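PDB 5WH8: putative carbohydrate-active enzyme from Uncultured organism, which is probably a glycoside hydrolase that cleaves O-glycosidic bonds, its family 5 cellulase domain being one module of a longer multi-modular protein. Local coordinates for residues 45-48 with 49-52; 184-187 with 188-191; 222-225 with 226-230. One frame throughout, in Å; residues are numbered along the deposited sequence.

Contact 1. Residues 45-48 with 49-52; sequences CYTE and ASLT
Thr47 and Ser50 join in a local N-terminal cap, where the loop after barrel strand 32-36 turns into helix 48-56. Each residue's side-chain oxygen takes the backbone N-H of the other. Thr47 OG1 receives Ser50 N at 3.1 Å, while Ser50 OG receives Thr47 N at 3.0 Å, with the N-H pointing almost straight at the oxygen (170°). Both hydroxyls can do this because chi1 is near +60° in each (66° in Thr47, 71° in Ser50), which tucks the oxygen between the residue's own N and C. The hydroxyl of Ser50 is also a donor: OG lies 2.7 Å from Cys45 O, standing above the plane of that carbonyl, so one serine oxygen ties the cap to the loop residues before it. The first helical bond follows at once, from Leu51 N to Thr47 O at 3.0 Å.

At the next residue, Glu48 O is gripped twice by Thr52, by its backbone N at 2.9 Å and by OG1 at 2.8 Å, the two donors arriving from opposite faces of the carbonyl plane. A water donates to both Thr52 OG1 and Glu48 OE2, bridging two side chains that run side by side. Tyr46, just ahead of the cap, faces the protein interior, where its OH bonds with Phe273 O and His37 N; Leu51 packs on Phe63 and Leu100. These reciprocal side-chain-to-backbone bonds between the N-cap and the residue three places on are the classical capping box, here starting the first outer helix after the first strand of the (beta/alpha)8 barrel.

Contact 2. Residues 184-187 with 188-191; sequences TPTW and SQDV
Thr186 and Asp190 meet across a tight turn just beyond barrel strand 180-182. Thr186, Trp187 and Ser188 all have positive phi and psi, so the chain winds through a short left-handed helical turn before Val191 starts the next helix. Across it, Thr186 OG1 donates to Asp190 OD2 at 2.7 Å, approaching from above the carboxylate plane. The hydroxyl stands beside the backbone N of Thr186 (chi1 -48°), which turns the methyl CG2 the other way, to 3.6 Å from Gln189 OE1. Gln189 runs extended past Thr186 O, and a water joins its NE2 to Trp187 O.

Inside the same turn, Pro185 O is held by Gln189 N and Asp190 N, both at 3.0 Å and from opposite faces of the carbonyl. Ser188 OG reaches back to the start of the turn and accepts Thr184 N at 3.1 Å in a nearly straight bond; with chi1 at -73° the oxygen swings back along its own N toward Thr184, and it also bonds to Asn148 O. Thr184 OG1 sits close over the backbone of Ser188 but bonds to Thr207 O, while its CG2 meets Val191 CG1 at 4.0 Å. The side chain of Trp187 touches Glu149, and its backbone bonds to Pro150; the turn borders the Asn148-Glu149-Pro150 sequence characteristic of family 5, consistent with a place near the active-site end of the barrel.

The two oxygens of Asp190, the centre of an inverse gamma turn, have separate duties: OD2 takes the hydroxyl of Thr186, and OD1 forms a salt bridge with Lys222 of helix 217-228. A hydroxyl donor and an ammonium on one carboxylate would probably favour its charged form and fix its rotation, coupling the left-handed turn to the neighbouring helix.

Contact 3. Residues 222-225 with 226-230; sequences KAQV and AINKG
A Schellman motif ends helix 217-228, the outer helix of a beta-alpha-beta unit of the barrel, and Gln224 and Asn228 link their side chains across its last turn. Gly230, with positive phi, is the C-prime residue: its N bonds to Ile227 O at 3.0 Å, and Leu231 N reaches back to Ala226 O. Before that, ordinary helical bonds run from Ile227 N to Ala223 O and from Asn228 N to Gln224 O, both 2.9 Å, with a last one from Lys229 N to Val225 O.

On the inner side, Ala223 and Ile227 pack against Leu233 of the following strand. Ile227 CG1 lies 3.3 Å from Ala223 O. On another side, the chain of Lys229 runs alongside Val225, its CD 4.1 Å from Val225 CG1, and Lys222 NZ makes a salt bridge with Asp192.

Gln224 bends at chi2 (66°), which brings its amide back over the next turn, and its OE1 accepts from Arg264 NE. The other end of that amide, NE2, donates to Asn228 OD1 at 3.1 Å; the acceptor lies in the Gln224 amide plane, whereas NE2 stands above the plane of the Asn228 amide, the two planes being 46° apart.

Overall arrangement
The three contacts follow one another along the chain within one (beta/alpha)8 barrel. Contact 1 follows the first strand, contact 2 the fifth, and contact 3 closes the helix between strands 204-211 and 233-239, the sixth and seventh. Contact 1 lies on the opposite side of the chain's centre from the other two, its centre about 31 Å from that of contact 2 and about 36 Å from that of contact 3. Contacts 2 and 3 touch, with centres about 13 Å apart: besides the salt bridge of Asp190 with Lys222, Val191 packs on Ala223 and Ala226. Helix start, turn and helix end are each secured locally, and the turn after strand 180-182 also joins helix 217-228 directly.

Contact 1. Residues 45-48 with 49-52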
loop_
_atom_site.group_PDB
_atom_site.type_symbol
_atom_site.label_atom_id
_atom_site.label_comp_id
_atom_site.label_asym_id
_atom_site.label_seq_id
_atom_site.Cartn_x
_atom_site.Cartn_y
_atom_site.Cartn_z
ATOM N N CYS A 45 -0.154 -6.244 -16.769
ATOM C CA CYS A 45 -0.974 -6.634 -15.641
ATOM C C CYS A 45 -1.809 -5.496 -15.027
ATOM O O CYS A 45 -2.642 -5.770 -14.169
ATOM C CB CYS A 45 -0.110 -7.249 -14.520
ATOM S SG CYS A 45 0.587 -8.898 -14.893
ATOM N N TYR A 46 -1.592 -4.238 -15.429
ATOM C CA TYR A 46 -2.203 -3.086 -14.736
ATOM C C TYR A 46 -2.983 -2.261 -15.756
ATOM O O TYR A 46 -2.466 -1.305 -16.352
ATOM C CB TYR A 46 -1.128 -2.262 -13.997
ATOM C CG TYR A 46 -0.235 -3.184 -13.192
ATOM C CD1 TYR A 46 -0.787 -4.091 -12.282
ATOM C CD2 TYR A 46 1.139 -3.244 -13.423
ATOM C CE1 TYR A 46 0.020 -4.995 -11.595
ATOM C CE2 TYR A 46 1.948 -4.140 -12.733
ATOM C CZ TYR A 46 1.380 -5.020 -11.835
ATOM O OH TYR A 46 2.190 -5.929 -11.195
ATOM N N THR A 47 -4.231 -2.667 -15.947
ATOM C CA THR A 47 -5.116 -2.071 -16.952
ATOM C C THR A 47 -6.530 -1.891 -16.413
ATOM O O THR A 47 -6.870 -2.376 -15.318
ATOM C CB THR A 47 -5.215 -2.952 -18.212
ATOM O OG1 THR A 47 -5.860 -4.181 -17.871
ATOM C CG2 THR A 47 -3.863 -3.250 -18.790
ATOM N N GLU A 48 -7.378 -1.218 -17.184
ATOM C CA GLU A 48 -8.751 -1.101 -16.751
ATOM C C GLU A 48 -9.360 -2.488 -16.607
ATOM O O GLU A 48 -10.066 -2.762 -15.631
ATOM C CB GLU A 48 -9.569 -0.240 -17.716
ATOM C CG GLU A 48 -10.972 -0.007 -17.162
ATOM C CD GLU A 48 -11.767 1.068 -17.886
ATOM O OE1 GLU A 48 -11.191 1.792 -18.727
ATOM O OE2 GLU A 48 -12.978 1.181 -17.593
ATOM N N ALA A 49 -9.082 -3.380 -17.549
ATOM C CA ALA A 49 -9.638 -4.723 -17.476
ATOM C C ALA A 49 -9.161 -5.508 -16.258
ATOM O O ALA A 49 -9.950 -6.202 -15.620
ATOM C CB ALA A 49 -9.318 -5.494 -18.747
ATOM N N SER A 50 -7.873 -5.441 -15.936
ATOM C CA SER A 50 -7.358 -6.264 -14.851
ATOM C C SER A 50 -7.849 -5.728 -13.521
ATOM O O SER A 50 -8.248 -6.498 -12.643
ATOM C CB SER A 50 -5.824 -6.340 -14.882
ATOM O OG SER A 50 -5.200 -5.117 -14.523
ATOM N N LEU A 51 -7.837 -4.408 -13.349
ATOM C CA LEU A 51 -8.346 -3.858 -12.100
ATOM C C LEU A 51 -9.863 -4.054 -11.958
ATOM O O LEU A 51 -10.358 -4.266 -10.863
ATOM C CB LEU A 51 -7.990 -2.379 -11.987
ATOM C CG LEU A 51 -6.622 -2.040 -11.375
ATOM C CD1 LEU A 51 -6.625 -2.351 -9.915
ATOM C CD2 LEU A 51 -5.491 -2.754 -12.062
ATOM N N THR A 52 -10.604 -4.048 -13.066
ATOM C CA THR A 52 -12.030 -4.364 -13.010
ATOM C C THR A 52 -12.240 -5.796 -12.477
ATOM O O THR A 52 -13.109 -6.019 -11.636
ATOM C CB THR A 52 -12.717 -4.177 -14.406
ATOM O OG1 THR A 52 -12.725 -2.801 -14.760
ATOM C CG2 THR A 52 -14.157 -4.637 -14.367
HETATM O O HOH W 1 -14.683 -0.968 -15.827
#

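Contact 2. Residues 184-187 with 188-191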
loop_
_atom_site.group_PDB
_atom_site.type_symbol
_atom_site.label_atom_id
_atom_site.label_comp_id
_atom_site.label_asym_id
_atom_site.label_seq_id
_atom_site.Cartn_x
_atom_site.Cartn_y
_atom_site.Cartn_z
ATOM N N THR A 184 9.196 2.601 7.968
ATOM C CA THR A 184 9.985 2.521 9.197
ATOM C C THR A 184 11.261 1.715 8.937
ATOM O O THR A 184 11.388 1.059 7.891
ATOM C CB THR A 184 9.147 1.921 10.353
ATOM O OG1 THR A 184 8.588 0.658 9.976
ATOM C CG2 THR A 184 8.005 2.899 10.742
ATOM N N PRO A 185 12.261 1.834 9.831
ATOM C CA PRO A 185 13.542 1.151 9.571
ATOM C C PRO A 185 13.465 -0.382 9.524
ATOM O O PRO A 185 12.480 -1.007 9.932
ATOM C CB PRO A 185 14.427 1.612 10.746
ATOM C CG PRO A 185 13.827 2.903 11.194
ATOM C CD PRO A 185 12.332 2.732 11.004
ATOM N N THR A 186 14.544 -0.966 9.004
ATOM C CA THR A 186 14.703 -2.409 8.836
ATOM C C THR A 186 13.537 -2.997 7.995
ATOM O O THR A 186 12.819 -3.921 8.388
ATOM C CB THR A 186 14.854 -3.119 10.200
ATOM O OG1 THR A 186 15.832 -2.430 11.003
ATOM C CG2 THR A 186 15.314 -4.552 9.999
ATOM N N TRP A 187 13.385 -2.430 6.800
ATOM C CA TRP A 187 12.378 -2.858 5.830
ATOM C C TRP A 187 10.973 -2.767 6.418
ATOM O O TRP A 187 10.146 -3.684 6.279
ATOM C CB TRP A 187 12.650 -4.281 5.314
ATOM C CG TRP A 187 13.959 -4.434 4.552
ATOM C CD1 TRP A 187 14.183 -4.153 3.224
ATOM C CD2 TRP A 187 15.213 -4.871 5.080
ATOM N NE1 TRP A 187 15.497 -4.411 2.899
ATOM C CE2 TRP A 187 16.146 -4.861 4.015
ATOM C CE3 TRP A 187 15.632 -5.308 6.338
ATOM C CZ2 TRP A 187 17.471 -5.237 4.182
ATOM C CZ3 TRP A 187 16.959 -5.683 6.495
ATOM C CH2 TRP A 187 17.854 -5.657 5.415
ATOM N N SER A 188 10.714 -1.610 7.032
ATOM C CA SER A 188 9.432 -1.295 7.688
ATOM C C SER A 188 9.048 -2.366 8.714
ATOM O O SER A 188 7.895 -2.844 8.771
ATOM C CB SER A 188 8.319 -1.054 6.650
ATOM O OG SER A 188 8.538 0.200 6.041
ATOM N N GLN A 189 10.017 -2.673 9.583
ATOM C CA GLN A 189 9.778 -3.492 10.775
ATOM C C GLN A 189 9.760 -2.673 12.059
ATOM O O GLN A 189 9.027 -3.014 12.985
ATOM C CB GLN A 189 10.832 -4.598 10.895
ATOM C CG GLN A 189 10.713 -5.647 9.778
ATOM C CD GLN A 189 11.891 -6.602 9.709
ATOM O OE1 GLN A 189 12.603 -6.808 10.694
ATOM N NE2 GLN A 189 12.129 -7.149 8.532
ATOM N N ASP A 190 10.562 -1.614 12.119
ATOM C CA ASP A 190 10.868 -0.961 13.411
ATOM C C ASP A 190 9.828 0.121 13.796
ATOM O O ASP A 190 10.156 1.268 14.132
ATOM C CB ASP A 190 12.290 -0.377 13.383
ATOM C CG ASP A 190 13.378 -1.458 13.325
ATOM O OD1 ASP A 190 13.106 -2.655 13.588
ATOM O OD2 ASP A 190 14.528 -1.116 12.977
ATOM N N VAL A 191 8.567 -0.272 13.770
ATOM C CA VAL A 191 7.492 0.604 14.179
ATOM C C VAL A 191 7.620 0.945 15.667
ATOM O O VAL A 191 7.209 2.031 16.072
ATOM C CB VAL A 191 6.097 -0.036 13.856
ATOM C CG1 VAL A 191 5.893 -0.072 12.343
ATOM C CG2 VAL A 191 5.961 -1.443 14.433
HETATM O O HOH W 2 9.791 -6.447 6.653
#

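Contact 3. Residues 222-225 with 226-230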
loop_
_atom_site.group_PDB
_atom_site.type_symbol
_atom_site.label_atom_id
_atom_site.label_comp_id
_atom_site.label_asym_id
_atom_site.label_seq_id
_atom_site.Cartn_x
_atom_site.Cartn_y
_atom_site.Cartn_z
ATOM N N LYS A 222 6.827 -6.372 18.410
ATOM C CA LYS A 222 7.281 -5.026 18.047
ATOM C C LYS A 222 6.109 -4.137 17.620
ATOM O O LYS A 222 5.996 -2.977 18.025
ATOM C CB LYS A 222 8.312 -5.091 16.905
ATOM C CG LYS A 222 9.693 -5.533 17.385
ATOM C CD LYS A 222 10.598 -6.090 16.276
ATOM C CE LYS A 222 10.950 -5.069 15.177
ATOM N NZ LYS A 222 11.716 -3.891 15.668
ATOM N N ALA A 223 5.225 -4.696 16.802
ATOM C CA ALA A 223 4.062 -3.941 16.354
ATOM C C ALA A 223 3.165 -3.592 17.537
ATOM O O ALA A 223 2.616 -2.475 17.610
ATOM C CB ALA A 223 3.283 -4.716 15.303
ATOM N N GLN A 224 3.016 -4.527 18.484
ATOM C CA GLN A 224 2.160 -4.259 19.648
ATOM C C GLN A 224 2.732 -3.135 20.513
ATOM O O GLN A 224 1.955 -2.359 21.098
ATOM C CB GLN A 224 1.951 -5.520 20.503
ATOM C CG GLN A 224 0.848 -5.367 21.552
ATOM C CD GLN A 224 -0.492 -5.200 20.902
ATOM O OE1 GLN A 224 -0.862 -6.015 20.056
ATOM N NE2 GLN A 224 -1.215 -4.135 21.254
ATOM N N VAL A 225 4.063 -3.048 20.634
ATOM C CA VAL A 225 4.681 -1.903 21.324
ATOM C C VAL A 225 4.238 -0.589 20.663
ATOM O O VAL A 225 3.826 0.348 21.338
ATOM C CB VAL A 225 6.243 -1.985 21.357
ATOM C CG1 VAL A 225 6.846 -0.678 21.920
ATOM C CG2 VAL A 225 6.705 -3.200 22.164
ATOM N N ALA A 226 4.298 -0.525 19.332
ATOM C CA ALA A 226 3.876 0.683 18.624
ATOM C C ALA A 226 2.407 1.019 18.828
ATOM O O ALA A 226 2.049 2.181 19.027
ATOM C CB ALA A 226 4.167 0.549 17.119
ATOM N N ILE A 227 1.543 0.019 18.747
ATOM C CA ILE A 227 0.127 0.207 18.992
ATOM C C ILE A 227 -0.131 0.714 20.421
ATOM O O ILE A 227 -0.905 1.649 20.627
ATOM C CB ILE A 227 -0.658 -1.091 18.751
ATOM C CG1 ILE A 227 -0.563 -1.502 17.273
ATOM C CG2 ILE A 227 -2.148 -0.918 19.199
ATOM C CD1 ILE A 227 -1.079 -2.912 16.997
ATOM N N ASN A 228 0.542 0.111 21.393
ATOM C CA ASN A 228 0.352 0.514 22.782
ATOM C C ASN A 228 0.831 1.932 23.043
ATOM O O ASN A 228 0.292 2.628 23.931
ATOM C CB ASN A 228 1.055 -0.482 23.711
ATOM C CG ASN A 228 0.345 -1.831 23.767
ATOM O OD1 ASN A 228 -0.846 -1.959 23.425
ATOM N ND2 ASN A 228 1.052 -2.836 24.218
ATOM N N LYS A 229 1.807 2.387 22.263
ATOM C CA LYS A 229 2.301 3.760 22.338
ATOM C C LYS A 229 1.537 4.757 21.431
ATOM O O LYS A 229 1.934 5.919 21.310
ATOM C CB LYS A 229 3.789 3.781 22.002
ATOM C CG LYS A 229 4.619 3.072 23.087
ATOM C CD LYS A 229 6.105 3.218 22.871
ATOM C CE LYS A 229 6.580 4.651 23.106
ATOM N NZ LYS A 229 6.352 5.118 24.503
ATOM N N GLY A 230 0.469 4.284 20.793
ATOM C CA GLY A 230 -0.478 5.150 20.108
ATOM C C GLY A 230 -0.357 5.299 18.608
ATOM O O GLY A 230 -1.018 6.189 18.061
#